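Local coordinates for PA1221 (Pseudomonas aeruginosa, PDB 4DG8), which belongs to the ANL superfamily of AMP-binding enzymes, with a phosphopantetheine attachment site near its C-terminus, and is modelled with adenosine monophosphate bound, at residues 21-33 against 184-196. Residues are numbered along the deposited sequence; the frame is centred on the assembly and turned at random.
Sequences LDLYAHPTVVARF and CTHAGITRLCLGQ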
loop_
_atom_site.group_PDB
_atom_site.type_symbol
_atom_site.label_atom_id
_atom_site.label_comp_id
_atom_site.label_asym_id
_atom_site.label_seq_id
_atom_site.Cartn_x
_atom_site.Cartn_y
_atom_site.Cartn_z
ATOM N N LEU A 21 8.901 6.472 -19.266
ATOM C CA LEU A 21 9.702 6.430 -18.051
ATOM C C LEU A 21 9.895 7.829 -17.468
ATOM O O LEU A 21 10.326 7.985 -16.329
ATOM C CB LEU A 21 11.050 5.778 -18.332
ATOM C CG LEU A 21 10.948 4.379 -18.932
ATOM C CD1 LEU A 21 12.305 3.928 -19.455
ATOM C CD2 LEU A 21 10.373 3.384 -17.912
ATOM N N ASP A 22 9.553 8.834 -18.265
ATOM C CA ASP A 22 9.636 10.233 -17.873
ATOM C C ASP A 22 8.381 10.611 -17.096
ATOM O O ASP A 22 7.263 10.391 -17.576
ATOM C CB ASP A 22 9.739 11.089 -19.137
ATOM C CG ASP A 22 9.792 12.589 -18.851
ATOM O OD1 ASP A 22 10.253 12.992 -17.760
ATOM O OD2 ASP A 22 9.387 13.370 -19.749
ATOM N N LEU A 23 8.559 11.178 -15.904
ATOM C CA LEU A 23 7.417 11.636 -15.109
ATOM C C LEU A 23 6.510 12.597 -15.880
ATOM O O LEU A 23 5.284 12.515 -15.782
ATOM C CB LEU A 23 7.867 12.288 -13.803
ATOM C CG LEU A 23 8.047 11.330 -12.623
ATOM C CD1 LEU A 23 9.361 10.557 -12.753
ATOM C CD2 LEU A 23 8.007 12.087 -11.309
ATOM N N TYR A 24 7.109 13.503 -16.647
ATOM C CA TYR A 24 6.343 14.519 -17.371
ATOM C C TYR A 24 5.558 13.963 -18.557
ATOM O O TYR A 24 4.832 14.700 -19.229
ATOM C CB TYR A 24 7.249 15.679 -17.793
ATOM C CG TYR A 24 7.944 16.261 -16.598
ATOM C CD1 TYR A 24 7.223 16.974 -15.646
ATOM C CD2 TYR A 24 9.300 16.054 -16.384
ATOM C CE1 TYR A 24 7.833 17.493 -14.530
ATOM C CE2 TYR A 24 9.929 16.563 -15.256
ATOM C CZ TYR A 24 9.182 17.283 -14.335
ATOM O OH TYR A 24 9.772 17.804 -13.212
ATOM N N ALA A 25 5.724 12.669 -18.827
ATOM C CA ALA A 25 4.964 12.014 -19.888
ATOM C C ALA A 25 3.615 11.557 -19.351
ATOM O O ALA A 25 2.816 10.961 -20.067
ATOM C CB ALA A 25 5.732 10.835 -20.450
ATOM N N HIS A 26 3.368 11.840 -18.079
ATOM C CA HIS A 26 2.141 11.396 -17.437
ATOM C C HIS A 26 1.360 12.602 -16.938
ATOM O O HIS A 26 1.949 13.604 -16.554
ATOM C CB HIS A 26 2.477 10.392 -16.319
ATOM C CG HIS A 26 3.178 9.172 -16.831
ATOM N ND1 HIS A 26 2.499 8.049 -17.260
ATOM C CD2 HIS A 26 4.491 8.926 -17.057
ATOM C CE1 HIS A 26 3.367 7.146 -17.684
ATOM N NE2 HIS A 26 4.583 7.649 -17.565
ATOM N N PRO A 27 0.027 12.526 -16.987
ATOM C CA PRO A 27 -0.762 13.693 -16.576
ATOM C C PRO A 27 -0.842 13.756 -15.052
ATOM O O PRO A 27 -0.590 12.743 -14.384
ATOM C CB PRO A 27 -2.138 13.408 -17.193
ATOM C CG PRO A 27 -2.250 11.863 -17.064
ATOM C CD PRO A 27 -0.821 11.353 -17.291
ATOM N N THR A 28 -1.159 14.923 -14.496
ATOM C CA THR A 28 -1.428 14.984 -13.061
ATOM C C THR A 28 -2.710 14.185 -12.767
ATOM O O THR A 28 -3.499 13.904 -13.675
ATOM C CB THR A 28 -1.597 16.431 -12.564
ATOM O OG1 THR A 28 -2.848 16.944 -13.039
ATOM C CG2 THR A 28 -0.430 17.340 -13.041
ATOM N N VAL A 29 -2.907 13.783 -11.513
ATOM C CA VAL A 29 -4.139 13.084 -11.154
ATOM C C VAL A 29 -5.362 13.972 -11.417
ATOM O O VAL A 29 -6.410 13.493 -11.817
ATOM C CB VAL A 29 -4.149 12.663 -9.675
ATOM C CG1 VAL A 29 -5.492 12.085 -9.304
ATOM C CG2 VAL A 29 -3.038 11.658 -9.395
ATOM N N VAL A 30 -5.219 15.272 -11.184
ATOM C CA VAL A 30 -6.366 16.158 -11.271
ATOM C C VAL A 30 -6.727 16.457 -12.728
ATOM O O VAL A 30 -7.899 16.591 -13.055
ATOM C CB VAL A 30 -6.165 17.457 -10.485
ATOM C CG1 VAL A 30 -6.000 17.162 -8.978
ATOM C CG2 VAL A 30 -4.985 18.202 -11.022
ATOM N N ALA A 31 -5.730 16.542 -13.605
ATOM C CA ALA A 31 -6.032 16.689 -15.026
ATOM C C ALA A 31 -6.787 15.455 -15.573
ATOM O O ALA A 31 -7.803 15.586 -16.251
ATOM C CB ALA A 31 -4.753 16.969 -15.828
ATOM N N ARG A 32 -6.317 14.256 -15.237
ATOM C CA ARG A 32 -6.963 13.049 -15.736
ATOM C C ARG A 32 -8.365 12.894 -15.147
ATOM O O ARG A 32 -9.345 12.628 -15.873
ATOM C CB ARG A 32 -6.113 11.826 -15.428
ATOM C CG ARG A 32 -6.771 10.508 -15.797
ATOM C CD ARG A 32 -6.930 10.338 -17.289
ATOM N NE ARG A 32 -7.641 9.092 -17.564
ATOM C CZ ARG A 32 -7.842 8.576 -18.773
ATOM N NH1 ARG A 32 -7.389 9.206 -19.855
ATOM N NH2 ARG A 32 -8.511 7.429 -18.899
ATOM N N PHE A 33 -8.470 13.095 -13.839
ATOM C CA PHE A 33 -9.784 13.083 -13.221
ATOM C C PHE A 33 -10.720 14.091 -13.880
ATOM O O PHE A 33 -11.892 13.795 -14.100
ATOM C CB PHE A 33 -9.753 13.315 -11.695
ATOM C CG PHE A 33 -11.119 13.263 -11.081
ATOM C CD1 PHE A 33 -11.662 12.057 -10.669
ATOM C CD2 PHE A 33 -11.906 14.399 -11.021
ATOM C CE1 PHE A 33 -12.963 12.000 -10.153
ATOM C CE2 PHE A 33 -13.207 14.357 -10.507
ATOM C CZ PHE A 33 -13.731 13.160 -10.062
ATOM N N CYS A 184 5.152 10.063 -2.782
ATOM C CA CYS A 184 4.792 9.579 -4.099
ATOM C C CYS A 184 4.134 10.703 -4.900
ATOM O O CYS A 184 3.512 11.593 -4.359
ATOM C CB CYS A 184 3.886 8.355 -4.009
ATOM S SG CYS A 184 4.818 6.883 -3.396
ATOM N N THR A 185 4.280 10.621 -6.207
ATOM C CA THR A 185 4.122 11.742 -7.105
ATOM C C THR A 185 2.797 11.532 -7.862
ATOM O O THR A 185 2.295 10.416 -7.908
ATOM C CB THR A 185 5.344 11.686 -8.026
ATOM O OG1 THR A 185 5.978 12.962 -8.133
ATOM C CG2 THR A 185 5.009 11.084 -9.352
ATOM N N HIS A 186 2.178 12.600 -8.355
ATOM C CA HIS A 186 1.048 12.476 -9.286
ATOM C C HIS A 186 1.331 11.494 -10.457
ATOM O O HIS A 186 0.494 10.633 -10.795
ATOM C CB HIS A 186 0.646 13.856 -9.841
ATOM C CG HIS A 186 -0.233 14.661 -8.924
ATOM N ND1 HIS A 186 -1.549 14.951 -9.227
ATOM C CD2 HIS A 186 0.025 15.266 -7.736
ATOM C CE1 HIS A 186 -2.074 15.681 -8.251
ATOM N NE2 HIS A 186 -1.143 15.874 -7.327
ATOM N N ALA A 187 2.508 11.629 -11.069
ATOM C CA ALA A 187 2.936 10.724 -12.136
ATOM C C ALA A 187 2.968 9.257 -11.733
ATOM O O ALA A 187 2.645 8.397 -12.542
ATOM C CB ALA A 187 4.302 11.133 -12.685
ATOM N N GLY A 188 3.386 8.959 -10.506
ATOM C CA GLY A 188 3.459 7.574 -10.065
ATOM C C GLY A 188 2.070 6.958 -10.098
ATOM O O GLY A 188 1.868 5.790 -10.502
ATOM N N ILE A 189 1.090 7.771 -9.707
ATOM C CA ILE A 189 -0.307 7.343 -9.719
ATOM C C ILE A 189 -0.901 7.190 -11.116
ATOM O O ILE A 189 -1.544 6.161 -11.405
ATOM C CB ILE A 189 -1.207 8.320 -8.927
ATOM C CG1 ILE A 189 -0.751 8.387 -7.467
ATOM C CG2 ILE A 189 -2.649 7.854 -9.003
ATOM C CD1 ILE A 189 -1.542 9.378 -6.624
ATOM N N THR A 190 -0.725 8.207 -11.972
ATOM C CA THR A 190 -1.328 8.138 -13.308
ATOM C C THR A 190 -0.609 7.090 -14.174
ATOM O O THR A 190 -1.247 6.426 -14.987
ATOM C CB THR A 190 -1.409 9.515 -14.042
ATOM O OG1 THR A 190 -0.097 10.050 -14.213
ATOM C CG2 THR A 190 -2.273 10.520 -13.247
ATOM N N ARG A 191 0.697 6.907 -13.972
ATOM C CA ARG A 191 1.420 5.849 -14.686
ATOM C C ARG A 191 0.919 4.491 -14.205
ATOM O O ARG A 191 0.747 3.576 -15.012
ATOM C CB ARG A 191 2.952 5.973 -14.569
ATOM C CG ARG A 191 3.595 5.347 -13.290
ATOM C CD ARG A 191 3.737 3.829 -13.475
ATOM N NE ARG A 191 4.777 3.191 -12.663
ATOM C CZ ARG A 191 4.655 2.908 -11.365
ATOM N NH1 ARG A 191 3.555 3.248 -10.693
ATOM N NH2 ARG A 191 5.646 2.307 -10.723
ATOM N N LEU A 192 0.657 4.372 -12.903
ATOM C CA LEU A 192 0.109 3.125 -12.380
ATOM C C LEU A 192 -1.236 2.776 -13.030
ATOM O O LEU A 192 -1.487 1.610 -13.384
ATOM C CB LEU A 192 -0.072 3.199 -10.840
ATOM C CG LEU A 192 -0.795 1.990 -10.200
ATOM C CD1 LEU A 192 0.045 0.718 -10.368
ATOM C CD2 LEU A 192 -1.148 2.229 -8.732
ATOM N N CYS A 193 -2.117 3.773 -13.142
ATOM C CA CYS A 193 -3.517 3.489 -13.488
ATOM C C CYS A 193 -3.926 3.513 -14.964
ATOM O O CYS A 193 -4.992 3.004 -15.310
ATOM C CB CYS A 193 -4.451 4.412 -12.692
ATOM S SG CYS A 193 -4.210 4.332 -10.899
ATOM N N LEU A 194 -3.085 4.068 -15.830
ATOM C CA LEU A 194 -3.471 4.299 -17.221
ATOM C C LEU A 194 -2.684 3.436 -18.217
ATOM O O LEU A 194 -1.471 3.257 -18.078
ATOM C CB LEU A 194 -3.291 5.785 -17.596
ATOM C CG LEU A 194 -3.983 6.915 -16.815
ATOM C CD1 LEU A 194 -3.836 8.225 -17.606
ATOM C CD2 LEU A 194 -5.459 6.625 -16.538
ATOM N N GLY A 195 -3.375 2.926 -19.236
ATOM C CA GLY A 195 -2.732 2.194 -20.312
ATOM C C GLY A 195 -2.151 0.844 -19.909
ATOM O O GLY A 195 -1.214 0.336 -20.534
ATOM N N GLN A 196 -2.702 0.232 -18.873
ATOM C CA GLN A 196 -2.120 -1.028 -18.416
ATOM C C GLN A 196 -2.917 -2.245 -18.900
ATOM O O GLN A 196 -4.136 -2.344 -18.695
ATOM C CB GLN A 196 -1.973 -1.031 -16.887
ATOM C CG GLN A 196 -1.199 0.160 -16.350
ATOM C CD GLN A 196 0.315 -0.010 -16.430
ATOM O OE1 GLN A 196 0.835 -0.998 -16.983
ATOM N NE2 GLN A 196 1.035 0.963 -15.867
HETATM O O HOH W 1 -0.057 7.733 -17.271
#
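His-186 receives the backbone N-H of Val-29 on its ring nitrogen. Val-29 N lies 2.9 Å from His-186 ND1, only 6° out of the ring plane, and the N-H...N angle is 151°. This bond helps to set the rotation of the imidazole and takes up an N-H of the first helical turn. Thr-28 stands at the N-cap there, its OG1 accepting from Ala-31 N at 3.0 Å. Beside the ring, Val-29 CG2 packs on Ile-189 CB at 3.8 Å.

One helical turn on, Thr-190 OG1 donates to Pro-27 O at 2.7 Å, in the carbonyl plane. Its chi1 of 60° sets OG1 between the backbone N and the carbonyl carbon, facing the loop. Arg-191 CB lies over one face of the His-26 ring, 3.6 Å from its centroid, in a CH-pi contact. A water sits at the ring edge by ND1, and NE2 hydrogen-bonds to Leu-20 O. The Arg-191 guanidinium turns away to Asn-314 O. Farther along, Leu-194 CD2 sits over one face of the Arg-32 guanidinium, 3.4 Å from NE, which bonds to Leu-227 O.

The loop before helix 29-39 and the first turn of that helix thus lie against helix 186-193 and the residue after it. Helix 186-193 directly follows strand 180-185 of the seven-stranded mixed sheet, in the AMP-binding enzyme domain, a member of the ANL superfamily.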